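Local coordinates for CRISPR-associated protein, Cse2 family (Meiothermus ruber, PDB 3WA8), which probably serves as the CasB (Cse2) subunit of a type I-E CRISPR surveillance complex, binding G-rich crRNA sequence and stabilising the R-loop, at residues S78-L81 with E82-K86; L134-E138 with E139-Y143; Y143-R146 with Q147-L151; I158-W162 with S163-R167. All coordinates share one frame; numbering follows the deposited sequence.

Contact 1: S78-L81 with E82-K86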
loop_
_atom_site.group_PDB
_atom_site.type_symbol
_atom_site.label_atom_id
_atom_site.label_comp_id
_atom_site.label_asym_id
_atom_site.label_seq_id
_atom_site.Cartn_x
_atom_site.Cartn_y
_atom_site.Cartn_z
ATOM N N SER A 78 12.068 -8.444 -2.038
ATOM C CA SER A 78 12.916 -8.670 -3.206
ATOM C C SER A 78 12.320 -7.996 -4.434
ATOM O O SER A 78 13.039 -7.481 -5.284
ATOM C CB SER A 78 13.140 -10.166 -3.436
ATOM O OG SER A 78 11.980 -10.901 -3.110
ATOM N N SER A 79 10.995 -7.962 -4.483
ATOM C CA SER A 79 10.271 -7.323 -5.563
ATOM C C SER A 79 10.633 -5.857 -5.739
ATOM O O SER A 79 10.674 -5.379 -6.868
ATOM C CB SER A 79 8.780 -7.480 -5.352
ATOM O OG SER A 79 8.438 -8.858 -5.302
ATOM N N GLU A 80 10.927 -5.146 -4.655
ATOM C CA GLU A 80 11.370 -3.755 -4.789
ATOM C C GLU A 80 12.775 -3.658 -5.390
ATOM O O GLU A 80 13.124 -2.654 -6.020
ATOM C CB GLU A 80 11.291 -3.005 -3.456
ATOM C CG GLU A 80 12.107 -1.710 -3.397
ATOM C CD GLU A 80 11.405 -0.482 -3.989
ATOM O OE1 GLU A 80 10.218 -0.541 -4.367
ATOM O OE2 GLU A 80 12.065 0.577 -4.051
ATOM N N LEU A 81 13.583 -4.693 -5.214
ATOM C CA LEU A 81 14.905 -4.673 -5.812
ATOM C C LEU A 81 14.783 -4.800 -7.327
ATOM O O LEU A 81 15.640 -4.326 -8.066
ATOM C CB LEU A 81 15.786 -5.773 -5.231
ATOM C CG LEU A 81 15.926 -5.813 -3.707
ATOM C CD1 LEU A 81 16.870 -6.921 -3.288
ATOM C CD2 LEU A 81 16.404 -4.489 -3.165
ATOM N N GLU A 82 13.694 -5.424 -7.780
ATOM C CA GLU A 82 13.374 -5.500 -9.207
ATOM C C GLU A 82 12.843 -4.189 -9.790
ATOM O O GLU A 82 13.206 -3.821 -10.914
ATOM C CB GLU A 82 12.405 -6.641 -9.473
ATOM C CG GLU A 82 13.092 -7.804 -10.145
ATOM C CD GLU A 82 12.663 -9.166 -9.624
ATOM O OE1 GLU A 82 11.740 -9.256 -8.777
ATOM O OE2 GLU A 82 13.272 -10.163 -10.082
ATOM N N GLN A 83 12.013 -3.486 -9.010
ATOM C CA GLN A 83 11.423 -2.193 -9.395
ATOM C C GLN A 83 12.438 -1.086 -9.504
ATOM O O GLN A 83 12.066 0.084 -9.515
ATOM C CB GLN A 83 10.345 -1.742 -8.399
ATOM C CG GLN A 83 9.169 -2.681 -8.277
ATOM C CD GLN A 83 8.779 -3.278 -9.612
ATOM O OE1 GLN A 83 8.405 -2.553 -10.541
ATOM N NE2 GLN A 83 8.881 -4.609 -9.725
ATOM N N PHE A 84 13.714 -1.447 -9.559
ATOM C CA PHE A 84 14.763 -0.476 -9.793
ATOM C C PHE A 84 15.309 -0.649 -11.209
ATOM O O PHE A 84 15.820 0.313 -11.801
ATOM C CB PHE A 84 15.864 -0.610 -8.742
ATOM C CG PHE A 84 16.191 0.684 -8.035
ATOM C CD1 PHE A 84 15.427 1.103 -6.927
ATOM C CD2 PHE A 84 17.255 1.488 -8.465
ATOM C CE1 PHE A 84 15.727 2.304 -6.248
ATOM C CE2 PHE A 84 17.560 2.694 -7.800
ATOM C CZ PHE A 84 16.787 3.100 -6.686
ATOM N N ARG A 85 15.204 -1.870 -11.744
ATOM C CA ARG A 85 15.468 -2.134 -13.167
ATOM C C ARG A 85 14.242 -1.725 -14.005
ATOM O O ARG A 85 14.296 -0.729 -14.741
ATOM C CB ARG A 85 15.772 -3.611 -13.414
ATOM C CG ARG A 85 17.230 -4.043 -13.428
ATOM C CD ARG A 85 17.356 -5.404 -14.177
ATOM N NE ARG A 85 16.949 -6.576 -13.379
ATOM C CZ ARG A 85 15.691 -6.980 -13.137
ATOM N NH1 ARG A 85 14.635 -6.319 -13.610
ATOM N NH2 ARG A 85 15.490 -8.064 -12.396
ATOM N N LYS A 86 13.150 -2.499 -13.892
ATOM C CA LYS A 86 11.888 -2.234 -14.604
ATOM C C LYS A 86 11.327 -0.856 -14.240
ATOM O O LYS A 86 11.497 -0.375 -13.114
ATOM C CB LYS A 86 10.825 -3.299 -14.294
ATOM C CG LYS A 86 11.228 -4.764 -14.516
ATOM C CD LYS A 86 10.030 -5.701 -14.275
ATOM C CE LYS A 86 9.200 -5.298 -13.038
ATOM N NZ LYS A 86 7.753 -5.634 -13.170
#

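Contact 2: L134-E138 with E139-Y143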
loop_
_atom_site.group_PDB
_atom_site.type_symbol
_atom_site.label_atom_id
_atom_site.label_comp_id
_atom_site.label_asym_id
_atom_site.label_seq_id
_atom_site.Cartn_x
_atom_site.Cartn_y
_atom_site.Cartn_z
ATOM N N LEU A 134 -10.263 -4.400 6.258
ATOM C CA LEU A 134 -11.313 -3.846 5.407
ATOM C C LEU A 134 -12.357 -3.037 6.188
ATOM O O LEU A 134 -13.118 -2.269 5.588
ATOM C CB LEU A 134 -11.997 -4.937 4.584
ATOM C CG LEU A 134 -11.171 -5.790 3.632
ATOM C CD1 LEU A 134 -12.060 -6.785 2.913
ATOM C CD2 LEU A 134 -10.474 -4.903 2.633
ATOM N N ASP A 135 -12.411 -3.218 7.509
ATOM C CA ASP A 135 -13.372 -2.489 8.357
ATOM C C ASP A 135 -12.861 -1.126 8.822
ATOM O O ASP A 135 -13.636 -0.296 9.287
ATOM C CB ASP A 135 -13.706 -3.299 9.608
ATOM C CG ASP A 135 -14.804 -4.287 9.383
ATOM O OD1 ASP A 135 -15.913 -3.859 8.981
ATOM O OD2 ASP A 135 -14.573 -5.493 9.621
ATOM N N ALA A 136 -11.550 -0.922 8.740
ATOM C CA ALA A 136 -10.920 0.240 9.313
ATOM C C ALA A 136 -11.595 1.507 8.841
ATOM O O ALA A 136 -12.010 1.595 7.697
ATOM C CB ALA A 136 -9.466 0.259 8.941
ATOM N N ASP A 137 -11.727 2.478 9.737
ATOM C CA ASP A 137 -12.011 3.846 9.343
ATOM C C ASP A 137 -10.692 4.616 9.175
ATOM O O ASP A 137 -9.601 4.086 9.419
ATOM C CB ASP A 137 -12.929 4.520 10.351
ATOM C CG ASP A 137 -12.333 4.580 11.758
ATOM O OD1 ASP A 137 -11.081 4.503 11.902
ATOM O OD2 ASP A 137 -13.136 4.734 12.731
ATOM N N GLU A 138 -10.804 5.862 8.740
ATOM C CA GLU A 138 -9.651 6.712 8.523
ATOM C C GLU A 138 -8.654 6.637 9.681
ATOM O O GLU A 138 -7.447 6.570 9.463
ATOM C CB GLU A 138 -10.105 8.163 8.332
ATOM C CG GLU A 138 -10.592 8.492 6.931
ATOM C CD GLU A 138 -11.485 9.732 6.899
ATOM O OE1 GLU A 138 -10.940 10.844 6.711
ATOM O OE2 GLU A 138 -12.728 9.598 7.045
ATOM N N GLU A 139 -9.148 6.668 10.916
ATOM C CA GLU A 139 -8.234 6.685 12.061
ATOM C C GLU A 139 -7.542 5.342 12.295
ATOM O O GLU A 139 -6.370 5.299 12.672
ATOM C CB GLU A 139 -8.950 7.156 13.312
ATOM C CG GLU A 139 -9.755 8.414 13.099
ATOM C CD GLU A 139 -10.951 8.499 14.063
ATOM O OE1 GLU A 139 -11.936 7.716 13.911
ATOM O OE2 GLU A 139 -10.893 9.356 14.980
ATOM N N GLN A 140 -8.266 4.257 12.054
ATOM C CA GLN A 140 -7.750 2.932 12.274
ATOM C C GLN A 140 -6.812 2.498 11.185
ATOM O O GLN A 140 -5.923 1.677 11.417
ATOM C CB GLN A 140 -8.890 1.956 12.345
ATOM C CG GLN A 140 -9.553 1.998 13.673
ATOM C CD GLN A 140 -11.010 1.636 13.645
ATOM O OE1 GLN A 140 -11.651 1.682 14.671
ATOM N NE2 GLN A 140 -11.543 1.288 12.483
ATOM N N LEU A 141 -6.999 3.047 9.988
ATOM C CA LEU A 141 -6.343 2.494 8.831
ATOM C C LEU A 141 -4.812 2.563 8.879
ATOM O O LEU A 141 -4.145 1.556 8.661
ATOM C CB LEU A 141 -6.894 3.116 7.564
ATOM C CG LEU A 141 -6.248 2.657 6.256
ATOM C CD1 LEU A 141 -6.258 1.141 6.088
ATOM C CD2 LEU A 141 -6.973 3.343 5.106
ATOM N N PRO A 142 -4.243 3.742 9.179
ATOM C CA PRO A 142 -2.794 3.756 9.047
ATOM C C PRO A 142 -2.187 2.671 9.918
ATOM O O PRO A 142 -1.257 1.999 9.512
ATOM C CB PRO A 142 -2.414 5.153 9.554
ATOM C CG PRO A 142 -3.619 5.962 9.311
ATOM C CD PRO A 142 -4.754 5.051 9.625
ATOM N N TYR A 143 -2.738 2.468 11.098
ATOM C CA TYR A 143 -2.188 1.454 11.970
ATOM C C TYR A 143 -2.360 0.010 11.433
ATOM O O TYR A 143 -1.410 -0.775 11.402
ATOM C CB TYR A 143 -2.787 1.602 13.356
ATOM C CG TYR A 143 -2.300 0.550 14.309
ATOM C CD1 TYR A 143 -1.023 0.641 14.887
ATOM C CD2 TYR A 143 -3.115 -0.547 14.639
ATOM C CE1 TYR A 143 -0.565 -0.339 15.792
ATOM C CE2 TYR A 143 -2.675 -1.537 15.533
ATOM C CZ TYR A 143 -1.398 -1.426 16.107
ATOM O OH TYR A 143 -0.962 -2.398 16.994
#

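Contact 3: Y143-R146 with Q147-L151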
loop_
_atom_site.group_PDB
_atom_site.type_symbol
_atom_site.label_atom_id
_atom_site.label_comp_id
_atom_site.label_asym_id
_atom_site.label_seq_id
_atom_site.Cartn_x
_atom_site.Cartn_y
_atom_site.Cartn_z
ATOM N N TYR A 143 -2.738 2.468 11.098
ATOM C CA TYR A 143 -2.188 1.454 11.970
ATOM C C TYR A 143 -2.360 0.010 11.433
ATOM O O TYR A 143 -1.410 -0.775 11.402
ATOM C CB TYR A 143 -2.787 1.602 13.356
ATOM C CG TYR A 143 -2.300 0.550 14.309
ATOM C CD1 TYR A 143 -1.023 0.641 14.887
ATOM C CD2 TYR A 143 -3.115 -0.547 14.639
ATOM C CE1 TYR A 143 -0.565 -0.339 15.792
ATOM C CE2 TYR A 143 -2.675 -1.537 15.533
ATOM C CZ TYR A 143 -1.398 -1.426 16.107
ATOM O OH TYR A 143 -0.962 -2.398 16.994
ATOM N N ARG A 144 -3.561 -0.335 10.991
ATOM C CA ARG A 144 -3.773 -1.690 10.560
ATOM C C ARG A 144 -3.026 -2.020 9.287
ATOM O O ARG A 144 -2.503 -3.126 9.124
ATOM C CB ARG A 144 -5.238 -1.963 10.420
ATOM C CG ARG A 144 -5.929 -1.941 11.746
ATOM C CD ARG A 144 -7.410 -2.062 11.576
ATOM N NE ARG A 144 -8.075 -1.662 12.800
ATOM C CZ ARG A 144 -9.376 -1.783 13.030
ATOM N NH1 ARG A 144 -10.163 -2.304 12.093
ATOM N NH2 ARG A 144 -9.876 -1.378 14.196
ATOM N N LEU A 145 -2.935 -1.043 8.396
ATOM C CA LEU A 145 -2.199 -1.235 7.148
ATOM C C LEU A 145 -0.720 -1.471 7.422
ATOM O O LEU A 145 -0.048 -2.256 6.734
ATOM C CB LEU A 145 -2.358 -0.014 6.270
ATOM C CG LEU A 145 -1.625 -0.110 4.956
ATOM C CD1 LEU A 145 -2.393 -1.115 4.160
ATOM C CD2 LEU A 145 -1.596 1.218 4.261
ATOM N N ARG A 146 -0.221 -0.806 8.453
ATOM C CA ARG A 146 1.183 -0.845 8.750
ATOM C C ARG A 146 1.498 -2.209 9.272
ATOM O O ARG A 146 2.510 -2.789 8.905
ATOM C CB ARG A 146 1.494 0.205 9.786
ATOM C CG ARG A 146 2.927 0.510 9.992
ATOM C CD ARG A 146 2.939 1.791 10.770
ATOM N NE ARG A 146 4.105 1.943 11.639
ATOM C CZ ARG A 146 4.053 2.601 12.793
ATOM N NH1 ARG A 146 2.895 3.114 13.216
ATOM N NH2 ARG A 146 5.146 2.740 13.532
ATOM N N GLN A 147 0.624 -2.746 10.110
ATOM C CA GLN A 147 0.804 -4.112 10.594
ATOM C C GLN A 147 0.754 -5.136 9.449
ATOM O O GLN A 147 1.527 -6.099 9.444
ATOM C CB GLN A 147 -0.273 -4.457 11.596
ATOM C CG GLN A 147 -0.035 -4.049 13.010
ATOM C CD GLN A 147 -0.960 -4.853 13.938
ATOM O OE1 GLN A 147 -2.095 -5.227 13.543
ATOM N NE2 GLN A 147 -0.466 -5.172 15.160
ATOM N N MET A 148 -0.159 -4.938 8.497
ATOM C CA MET A 148 -0.382 -5.920 7.443
ATOM C C MET A 148 0.792 -5.963 6.464
ATOM O O MET A 148 1.301 -7.066 6.148
ATOM C CB MET A 148 -1.687 -5.656 6.695
ATOM C CG MET A 148 -1.986 -6.702 5.641
ATOM S SD MET A 148 -2.247 -8.350 6.357
ATOM C CE MET A 148 -4.029 -8.357 6.360
ATOM N N VAL A 149 1.208 -4.772 6.003
ATOM C CA VAL A 149 2.433 -4.596 5.222
ATOM C C VAL A 149 3.603 -5.283 5.909
ATOM O O VAL A 149 4.354 -6.039 5.290
ATOM C CB VAL A 149 2.770 -3.110 5.014
ATOM C CG1 VAL A 149 4.125 -2.935 4.426
ATOM C CG2 VAL A 149 1.763 -2.479 4.090
ATOM N N GLN A 150 3.758 -5.030 7.195
ATOM C CA GLN A 150 4.747 -5.740 7.968
ATOM C C GLN A 150 4.627 -7.265 7.821
ATOM O O GLN A 150 5.627 -7.949 7.590
ATOM C CB GLN A 150 4.596 -5.364 9.422
ATOM C CG GLN A 150 5.519 -4.298 9.872
ATOM C CD GLN A 150 6.291 -4.811 11.046
ATOM O OE1 GLN A 150 6.111 -5.970 11.448
ATOM N NE2 GLN A 150 7.159 -3.972 11.616
ATOM N N LEU A 151 3.411 -7.804 7.960
ATOM C CA LEU A 151 3.255 -9.235 7.802
ATOM C C LEU A 151 3.623 -9.647 6.397
ATOM O O LEU A 151 4.445 -10.544 6.222
ATOM C CB LEU A 151 1.860 -9.711 8.179
ATOM C CG LEU A 151 1.649 -9.931 9.674
ATOM C CD1 LEU A 151 0.220 -10.318 9.936
ATOM C CD2 LEU A 151 2.574 -10.980 10.202
#

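Contact 4: I158-W162 with S163-R167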
loop_
_atom_site.group_PDB
_atom_site.type_symbol
_atom_site.label_atom_id
_atom_site.label_comp_id
_atom_site.label_asym_id
_atom_site.label_seq_id
_atom_site.Cartn_x
_atom_site.Cartn_y
_atom_site.Cartn_z
ATOM N N ILE A 158 6.652 -11.732 -1.978
ATOM C CA ILE A 158 5.405 -11.070 -2.331
ATOM C C ILE A 158 5.589 -9.597 -2.654
ATOM O O ILE A 158 6.076 -8.822 -1.831
ATOM C CB ILE A 158 4.391 -11.188 -1.204
ATOM C CG1 ILE A 158 4.015 -12.655 -1.026
ATOM C CG2 ILE A 158 3.153 -10.327 -1.493
ATOM C CD1 ILE A 158 3.171 -12.921 0.165
ATOM N N ARG A 159 5.189 -9.216 -3.859
ATOM C CA ARG A 159 5.324 -7.844 -4.319
ATOM C C ARG A 159 4.164 -7.003 -3.830
ATOM O O ARG A 159 3.049 -7.449 -3.921
ATOM C CB ARG A 159 5.367 -7.822 -5.850
ATOM C CG ARG A 159 5.176 -6.446 -6.452
ATOM C CD ARG A 159 5.844 -6.288 -7.807
ATOM N NE ARG A 159 5.627 -4.940 -8.327
ATOM C CZ ARG A 159 5.717 -4.605 -9.610
ATOM N NH1 ARG A 159 6.046 -5.496 -10.541
ATOM N NH2 ARG A 159 5.480 -3.359 -9.967
ATOM N N ILE A 160 4.427 -5.795 -3.329
ATOM C CA ILE A 160 3.359 -4.829 -3.021
ATOM C C ILE A 160 3.419 -3.706 -4.031
ATOM O O ILE A 160 4.429 -2.996 -4.083
ATOM C CB ILE A 160 3.531 -4.170 -1.634
ATOM C CG1 ILE A 160 3.137 -5.140 -0.522
ATOM C CG2 ILE A 160 2.687 -2.914 -1.522
ATOM C CD1 ILE A 160 3.685 -4.755 0.824
ATOM N N TYR A 161 2.369 -3.522 -4.830
ATOM C CA TYR A 161 2.390 -2.429 -5.791
ATOM C C TYR A 161 2.087 -1.091 -5.105
ATOM O O TYR A 161 0.925 -0.728 -4.880
ATOM C CB TYR A 161 1.477 -2.702 -6.975
ATOM C CG TYR A 161 1.744 -4.019 -7.652
ATOM C CD1 TYR A 161 2.397 -4.084 -8.883
ATOM C CD2 TYR A 161 1.326 -5.215 -7.085
ATOM C CE1 TYR A 161 2.632 -5.329 -9.541
ATOM C CE2 TYR A 161 1.560 -6.461 -7.726
ATOM C CZ TYR A 161 2.213 -6.498 -8.939
ATOM O OH TYR A 161 2.414 -7.703 -9.539
ATOM N N TRP A 162 3.132 -0.350 -4.758
ATOM C CA TRP A 162 2.936 0.909 -4.050
ATOM C C TRP A 162 2.073 1.947 -4.756
ATOM O O TRP A 162 1.211 2.556 -4.124
ATOM C CB TRP A 162 4.254 1.498 -3.650
ATOM C CG TRP A 162 5.051 0.532 -2.887
ATOM C CD1 TRP A 162 6.048 -0.253 -3.369
ATOM C CD2 TRP A 162 4.921 0.217 -1.490
ATOM N NE1 TRP A 162 6.572 -1.025 -2.355
ATOM C CE2 TRP A 162 5.893 -0.767 -1.194
ATOM C CE3 TRP A 162 4.092 0.685 -0.457
ATOM C CZ2 TRP A 162 6.062 -1.300 0.086
ATOM C CZ3 TRP A 162 4.262 0.157 0.820
ATOM C CH2 TRP A 162 5.248 -0.824 1.074
ATOM N N SER A 163 2.249 2.158 -6.048
ATOM C CA SER A 163 1.435 3.188 -6.663
ATOM C C SER A 163 -0.056 2.830 -6.589
ATOM O O SER A 163 -0.900 3.678 -6.270
ATOM C CB SER A 163 1.885 3.493 -8.082
ATOM O OG SER A 163 1.533 2.439 -8.925
ATOM N N GLU A 164 -0.384 1.566 -6.841
ATOM C CA GLU A 164 -1.779 1.155 -6.698
ATOM C C GLU A 164 -2.219 1.298 -5.232
ATOM O O GLU A 164 -3.348 1.732 -4.973
ATOM C CB GLU A 164 -2.035 -0.251 -7.253
ATOM C CG GLU A 164 -2.388 -0.305 -8.750
ATOM C CD GLU A 164 -1.147 -0.384 -9.715
ATOM O OE1 GLU A 164 0.003 -0.080 -9.281
ATOM O OE2 GLU A 164 -1.335 -0.740 -10.918
ATOM N N LEU A 165 -1.330 0.979 -4.284
ATOM C CA LEU A 165 -1.682 1.115 -2.876
ATOM C C LEU A 165 -2.104 2.563 -2.569
ATOM O O LEU A 165 -3.194 2.820 -1.995
ATOM C CB LEU A 165 -0.554 0.662 -1.956
ATOM C CG LEU A 165 -0.939 0.610 -0.461
ATOM C CD1 LEU A 165 -2.005 -0.439 -0.202
ATOM C CD2 LEU A 165 0.268 0.318 0.439
ATOM N N LEU A 166 -1.281 3.517 -3.000
ATOM C CA LEU A 166 -1.580 4.918 -2.736
ATOM C C LEU A 166 -2.913 5.345 -3.353
ATOM O O LEU A 166 -3.745 5.941 -2.667
ATOM C CB LEU A 166 -0.425 5.816 -3.183
ATOM C CG LEU A 166 -0.666 7.314 -3.112
ATOM C CD1 LEU A 166 -0.953 7.772 -1.673
ATOM C CD2 LEU A 166 0.512 8.022 -3.720
ATOM N N ARG A 167 -3.107 5.026 -4.632
ATOM C CA ARG A 167 -4.369 5.309 -5.312
ATOM C C ARG A 167 -5.545 4.731 -4.510
ATOM O O ARG A 167 -6.583 5.383 -4.340
ATOM C CB ARG A 167 -4.337 4.757 -6.749
ATOM C CG ARG A 167 -5.683 4.736 -7.525
ATOM C CD ARG A 167 -5.748 3.588 -8.600
ATOM N NE ARG A 167 -6.920 2.709 -8.395
ATOM C CZ ARG A 167 -7.943 2.538 -9.260
ATOM N NH1 ARG A 167 -7.963 3.152 -10.449
ATOM N NH2 ARG A 167 -8.965 1.725 -8.949
#

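Contact 1: S78-L81 with E82-K86
Q83 folds back onto S79 at the C-terminal end of the short helix 78-82, where the last helical turn gives way to a loop. The tighter part of this helix end gathers round a single acceptor, the carbonyl oxygen of S79. The backbone N of Q83 donates to S79 O at 3.2 Å with an N-H...O angle of 149°, the usual bond between residues four apart. The side chain of Q83 then turns back to the same oxygen: CG sits beside its own backbone N (chi1 -61°), and a second bend at chi2 (-38°) curls the amide round until NE2 makes a weak bond to S79 O, 3.5 Å long. A further weak bond reaches S79 O from E82 N, which also leans weakly on S78 O at 3.3 Å. One sound and two weak donors thus share the S79 carbonyl.

E80 faces the protein rather than the loop. Its buried carboxylate is gripped by a salt bridge from R19 to OE1 and a hydrogen bond from W72 NE1 to OE2, which tie the short helix to helices 10-21 and 59-72.

The other side is loose and lies at the protein surface. L81, E82, F84 and R85 are all exposed, and the ion pair between R85 NH2 and E82 OE2 is long at 3.8 Å. F84 makes only slight contact with the helix: its CB lies 3.8 Å from L81 O, and E80 OE2 stands at the edge of the ring, near its plane, 4.5 Å from F84 CD1.

Contact 2: L134-E138 with E139-Y143
D137 and the residues just after it are joined by two hydrogen bonds. The carboxylate takes the backbone N-H of Q140, with D137 OD1 2.8 Å from Q140 N and the donor nearly in line with the C-O bond. One step further on, L141 N donates to the carbonyl oxygen of D137 at 2.9 Å. The carboxylate owes its place to chi1 of 60°, which sets CG between the backbone N and the carbonyl carbon.

Among the flat groups, the Q140 amide stacks on the D137 carboxylate with their planes 19° apart. D137 OD2 lies 3.4 Å from E139 OE1, two like charges close together at the surface. With an alanine in place of D137, Q140 N would probably lose its acceptor and the Q140 amide would be freer to turn.

Apolar contact comes from A136, whose CB packs 4.1 Å from L141 CB. Further out, W172 NE1 bonds to A136 O, and W60 of helix 59-72 touches both E138 and L141.

D137 OD1 taking the N-H three residues on, with D137 O taking the next, is consistent with an aspartate N-cap at the start of helix 141-154, after the short connection from helix 124-135.

Contact 3: Y143-R146 with Q147-L151
Y143 and Q147, one turn apart, pack side chain to side chain. The ring of Y143 has Q147 CG over one face, displaced toward the rim, and the amide lies beyond it with its plane 30° from that of the ring. NE2 comes nearest to the phenol, 3.4 Å from Y143 OH, but the angle is poor and the pair is a van der Waals contact rather than a hydrogen bond. The tyrosine reaches this spot because its CG is anti to the backbone N (chi1 178°), while the glutamine chain runs extended beyond CG. A serine in place of Q147 would probably uncover that face of the Y143 ring and let the ring turn more freely.

On another side of the helix, V149 CG2 approaches L145 CG at 4.2 Å. Both pairs are spaced by the regular alpha-helical bonding of helix 141-154: Q147 N to Y143 O at 3.1 Å, M148 N to R144 O at 3.0 Å, V149 N to L145 O at 2.9 Å and Q150 N to R146 O at 3.1 Å.

Around this frame lie other helices of the bundle. L145 and V149 meet L71 of helix 59-72, whereas M148, bent at chi2 and chi3, packs on F130 of helix 124-135 and on I113 and L116 of helix 109-119. R144 stretches out to give an NH1 hydrogen bond to A132 O near the end of helix 124-135.

Contact 4: I158-W162 with S163-R167
W162 carries its CG beside the backbone N (chi1 -54°) and L165 holds its CG anti to the N (chi1 -172°), and with these two torsions the indole and the leucine branch run side by side in the same direction. L165 CD2 meets the benzo part of the indole obliquely, 3.9 Å from W162 CE3. I160 lies against the same indole: its CG2 sits over the centre of one face, 3.7 Å above the plane, and also comes within 4.5 Å of L165 CD2. Beyond the segments, W72 packs edge-to-face with W162, and L109 of helix 109-119 touches both I160 and L165.

The backbone sets the spacing of these groups. L165 N bonds to Y161 O at 2.9 Å, and L166 N to W162 O at 2.9 Å with an N-H...O angle of 167°. Y161 occupies the N-cap position; its ring leads away from the helix and lies against R159, whose CG is 3.8 Å above the ring centre. On the polar flank, S163 OG gives a weak hydrogen bond to E164 OE1 at 3.0 Å, with a mercury ion about 4 Å from the S163 side chain.

The apolar touch between I160, just before the N-cap, and L165, four residues after it, is the pattern of a hydrophobic staple, here at the buried start of helix 162-170.

Contacts 1 to 4 follow one another along an all-helical chain of the Cse2 fold. Contacts 2 and 3 share Y143 and helix 141-154, with centres 11 Å apart: the first covers the turn into that helix, the second its middle. Contact 4 opens the next helix, 162-170, deep in the fold, about 5 Å from the chain centre; V149 of contact 3 packs on I160 and W162 there. Contact 1, about 16 Å from the chain centre and on the opposite side of it from contact 2, touches contact 4 through R159, which meets S79 and Q83. A buried helix start thus lies between a surface helix end and helix 141-154.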